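Local atomic coordinates of conserved domain protein (PDB entry 3FBQ), a protein that is of unknown function but is built mostly of beta strands and probably contains domains related to the immunoglobulin-like E-set group. Residues E22-T34 and V40-R52. Sequence-based numbering, arbitrary orientation.
Sequences ENYKEFSTELNMT and VKVTINDVISDGR
Lys25 NZ forms a salt bridge with Asp46 OD2 at 2.7 Å, meeting the syn lone pair of that oxygen. This bridge ties the weakly bonded helical turn 24-27 to the antiparallel beta hairpin of strands 29-37 and 40-49. The lysine chain leaves with CG anti to the backbone N (chi1 -166°) and runs out nearly straight, bending only at its last torsion to bring NZ to the carboxylate. Glu30 OE1 makes a longer ionic contact with the same NZ, which probably eases the repulsion between the two acids.

Val47 O accepts two bonds. Thr29 N lies 2.7 Å from Val47 O, in the carbonyl plane, while Ser28 OG, 2.7 Å from Val47 O, sits above that plane. Leu31 N bonds to Asn45 O. A beta bulge then shifts the register by one residue, and pairing resumes with Ile44 N to Met33 O at 3.1 Å.

Thr34 also pairs with a strand of the second subunit, so the sheet continues across that interface. Lys41 NZ hydrogen-bonds to Pro221 O of the second subunit, while its aliphatic chain runs obliquely past the Thr34 side chain, with CG and CE against the CG2 methyl. Leu31 and Ile44 lie side by side and point the same way, Leu31 CD1 against Ile44 CG2. Tyr24 CD1 meets Ile48 CG2 at 3.8 Å, the two side chains crossing at about a right angle.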
# COMPACT_ATOMS: atom_id res chain seq x y z
N GLU A 22 -27.07 13.93 1.98
CA GLU A 22 -27.91 14.73 2.83
C GLU A 22 -28.46 14.02 4.10
O GLU A 22 -28.37 14.60 5.18
CB GLU A 22 -29.02 15.44 2.06
CG GLU A 22 -30.20 15.65 3.02
CD GLU A 22 -30.92 17.00 2.91
OE1 GLU A 22 -31.44 17.29 1.79
OE2 GLU A 22 -31.02 17.72 3.95
N ASN A 23 -28.95 12.76 4.02
CA ASN A 23 -29.45 12.09 5.24
C ASN A 23 -28.59 11.05 5.86
O ASN A 23 -29.06 10.28 6.70
CB ASN A 23 -30.82 11.51 5.06
CG ASN A 23 -31.72 12.47 4.42
OD1 ASN A 23 -31.98 13.53 4.98
ND2 ASN A 23 -32.15 12.14 3.19
N TYR A 24 -27.32 11.04 5.51
CA TYR A 24 -26.45 9.99 5.99
C TYR A 24 -26.07 10.09 7.49
O TYR A 24 -26.07 9.08 8.21
CB TYR A 24 -25.22 9.90 5.07
CG TYR A 24 -25.45 8.99 3.92
CD1 TYR A 24 -24.74 7.81 3.80
CD2 TYR A 24 -26.38 9.27 2.97
CE1 TYR A 24 -24.95 6.96 2.76
CE2 TYR A 24 -26.63 8.41 1.93
CZ TYR A 24 -25.91 7.25 1.84
OH TYR A 24 -26.15 6.40 0.80
N LYS A 25 -25.76 11.28 7.98
CA LYS A 25 -25.29 11.35 9.36
C LYS A 25 -26.36 10.90 10.29
O LYS A 25 -26.09 10.28 11.31
CB LYS A 25 -24.84 12.75 9.80
CG LYS A 25 -24.08 12.68 11.07
CD LYS A 25 -23.28 13.91 11.31
CE LYS A 25 -22.82 13.96 12.76
NZ LYS A 25 -21.66 13.04 13.02
N GLU A 26 -27.60 11.24 9.96
CA GLU A 26 -28.63 11.07 10.95
C GLU A 26 -28.89 9.56 11.10
O GLU A 26 -29.29 9.06 12.15
CB GLU A 26 -29.86 11.90 10.60
CG GLU A 26 -30.73 12.10 11.82
CD GLU A 26 -31.54 13.41 11.79
OE1 GLU A 26 -31.89 13.89 12.94
OE2 GLU A 26 -31.81 13.93 10.63
N PHE A 27 -28.61 8.85 10.04
CA PHE A 27 -28.87 7.46 10.04
C PHE A 27 -27.61 6.75 10.35
O PHE A 27 -27.60 5.55 10.52
CB PHE A 27 -29.49 7.04 8.73
CG PHE A 27 -30.95 7.26 8.71
CD1 PHE A 27 -31.83 6.18 8.86
CD2 PHE A 27 -31.46 8.56 8.65
CE1 PHE A 27 -33.19 6.38 8.87
CE2 PHE A 27 -32.81 8.79 8.69
CZ PHE A 27 -33.70 7.70 8.82
N SER A 28 -26.55 7.51 10.51
CA SER A 28 -25.28 6.93 10.92
C SER A 28 -25.10 6.56 12.38
O SER A 28 -25.83 7.05 13.26
CB SER A 28 -24.12 7.77 10.43
OG SER A 28 -23.63 6.99 9.35
N THR A 29 -24.15 5.66 12.59
CA THR A 29 -23.72 5.30 13.93
C THR A 29 -22.44 6.07 14.13
O THR A 29 -21.44 5.90 13.36
CB THR A 29 -23.35 3.83 14.05
OG1 THR A 29 -24.41 3.03 13.51
CG2 THR A 29 -23.03 3.45 15.47
N GLU A 30 -22.50 6.90 15.15
CA GLU A 30 -21.42 7.78 15.45
C GLU A 30 -20.45 7.01 16.28
O GLU A 30 -20.87 6.45 17.29
CB GLU A 30 -21.94 8.96 16.26
CG GLU A 30 -20.92 9.53 17.20
CD GLU A 30 -21.25 10.96 17.58
OE1 GLU A 30 -21.08 11.85 16.72
OE2 GLU A 30 -21.71 11.19 18.75
N LEU A 31 -19.17 6.95 15.90
CA LEU A 31 -18.28 6.34 16.85
C LEU A 31 -17.05 7.08 17.35
O LEU A 31 -16.63 6.86 18.47
CB LEU A 31 -18.06 4.85 16.59
CG LEU A 31 -17.69 4.15 15.30
CD1 LEU A 31 -16.20 4.01 15.27
CD2 LEU A 31 -18.29 2.80 15.48
N ASN A 32 -16.51 7.99 16.59
CA ASN A 32 -15.42 8.76 17.14
C ASN A 32 -14.40 7.86 17.85
O ASN A 32 -13.80 8.21 18.83
CB ASN A 32 -15.95 9.91 18.00
CG ASN A 32 -16.95 10.77 17.28
OD1 ASN A 32 -16.77 11.13 16.11
ND2 ASN A 32 -18.05 11.08 17.95
N MET A 33 -14.19 6.67 17.34
CA MET A 33 -13.12 5.81 17.84
C MET A 33 -11.73 6.20 17.23
O MET A 33 -11.61 6.42 16.01
CB MET A 33 -13.55 4.36 17.68
CG MET A 33 -12.59 3.43 17.06
SD MET A 33 -13.43 1.79 17.03
CE MET A 33 -12.71 1.02 18.52
N THR A 34 -10.72 6.36 18.08
CA THR A 34 -9.43 6.94 17.69
C THR A 34 -8.24 5.97 17.76
O THR A 34 -8.20 5.12 18.62
CB THR A 34 -9.05 8.15 18.59
OG1 THR A 34 -10.20 8.98 18.74
CG2 THR A 34 -8.01 8.97 17.94
N VAL A 40 0.31 11.26 14.39
CA VAL A 40 -0.92 11.24 13.62
C VAL A 40 -2.12 10.51 14.33
O VAL A 40 -2.13 9.29 14.55
CB VAL A 40 -0.63 10.62 12.18
CG1 VAL A 40 -1.84 10.72 11.22
CG2 VAL A 40 0.60 11.28 11.56
N LYS A 41 -3.16 11.28 14.62
CA LYS A 41 -4.38 10.80 15.23
C LYS A 41 -5.37 10.59 14.12
O LYS A 41 -5.74 11.56 13.46
CB LYS A 41 -4.87 11.90 16.19
CG LYS A 41 -5.89 11.43 17.23
CD LYS A 41 -6.23 12.47 18.29
CE LYS A 41 -7.49 11.98 19.04
NZ LYS A 41 -8.26 12.99 19.88
N VAL A 42 -5.77 9.34 13.86
CA VAL A 42 -6.90 9.03 12.94
C VAL A 42 -8.16 8.64 13.74
O VAL A 42 -8.07 7.76 14.58
CB VAL A 42 -6.60 7.89 11.96
CG1 VAL A 42 -7.84 7.62 11.01
CG2 VAL A 42 -5.30 8.18 11.13
N THR A 43 -9.30 9.34 13.49
CA THR A 43 -10.60 9.07 14.05
C THR A 43 -11.54 8.61 12.97
O THR A 43 -11.54 9.14 11.87
CB THR A 43 -11.17 10.32 14.61
OG1 THR A 43 -10.23 10.76 15.57
CG2 THR A 43 -12.55 10.09 15.36
N ILE A 44 -12.35 7.62 13.30
CA ILE A 44 -13.35 7.11 12.36
C ILE A 44 -14.76 7.45 12.83
O ILE A 44 -15.33 6.76 13.68
CB ILE A 44 -13.23 5.58 12.18
CG1 ILE A 44 -12.62 5.26 10.82
CG2 ILE A 44 -14.59 4.92 12.34
CD1 ILE A 44 -13.22 4.03 10.16
N ASN A 45 -15.33 8.51 12.26
CA ASN A 45 -16.44 9.21 12.89
C ASN A 45 -17.77 8.51 12.67
O ASN A 45 -18.17 7.64 13.45
CB ASN A 45 -16.52 10.66 12.39
CG ASN A 45 -15.39 11.52 12.92
OD1 ASN A 45 -15.35 11.85 14.10
ND2 ASN A 45 -14.46 11.89 12.04
N ASP A 46 -18.46 8.88 11.59
CA ASP A 46 -19.77 8.31 11.28
C ASP A 46 -19.63 7.00 10.52
O ASP A 46 -18.74 6.84 9.68
CB ASP A 46 -20.60 9.31 10.47
CG ASP A 46 -21.08 10.48 11.31
OD1 ASP A 46 -21.78 11.36 10.75
OD2 ASP A 46 -20.77 10.52 12.52
N VAL A 47 -20.52 6.06 10.82
CA VAL A 47 -20.51 4.76 10.15
C VAL A 47 -21.91 4.36 9.70
O VAL A 47 -22.90 4.62 10.40
CB VAL A 47 -19.94 3.66 11.07
CG1 VAL A 47 -20.86 3.44 12.26
CG2 VAL A 47 -19.75 2.37 10.29
N ILE A 48 -22.00 3.73 8.54
CA ILE A 48 -23.30 3.37 7.94
C ILE A 48 -23.11 2.38 6.79
O ILE A 48 -22.11 2.39 6.10
CB ILE A 48 -23.99 4.58 7.36
CG1 ILE A 48 -25.53 4.36 7.24
CG2 ILE A 48 -23.32 5.01 5.99
CD1 ILE A 48 -26.31 5.58 6.78
N SER A 49 -24.11 1.57 6.55
CA SER A 49 -24.03 0.46 5.61
C SER A 49 -25.41 0.20 5.03
O SER A 49 -26.42 -0.06 5.76
CB SER A 49 -23.55 -0.80 6.30
OG SER A 49 -23.89 -1.91 5.52
N ASP A 50 -25.42 0.32 3.71
CA ASP A 50 -26.57 0.14 2.81
C ASP A 50 -27.08 -1.26 3.01
O ASP A 50 -28.17 -1.55 2.62
CB ASP A 50 -26.04 0.13 1.33
CG ASP A 50 -26.51 1.29 0.52
OD1 ASP A 50 -27.51 1.88 0.94
OD2 ASP A 50 -25.95 1.60 -0.57
N GLY A 51 -26.25 -2.18 3.49
CA GLY A 51 -26.42 -3.56 3.06
C GLY A 51 -25.59 -3.82 1.80
O GLY A 51 -25.07 -4.94 1.57
N ARG A 52 -25.45 -2.78 0.98
CA ARG A 52 -24.71 -2.96 -0.25
C ARG A 52 -23.36 -2.31 -0.09
O ARG A 52 -22.34 -2.88 -0.48
CB ARG A 52 -25.43 -2.38 -1.47
CG ARG A 52 -24.60 -2.33 -2.78
CD ARG A 52 -23.90 -3.66 -3.24
NE ARG A 52 -24.82 -4.79 -3.20
CZ ARG A 52 -24.49 -6.07 -3.39
NH1 ARG A 52 -25.40 -7.01 -3.31
NH2 ARG A 52 -23.25 -6.44 -3.68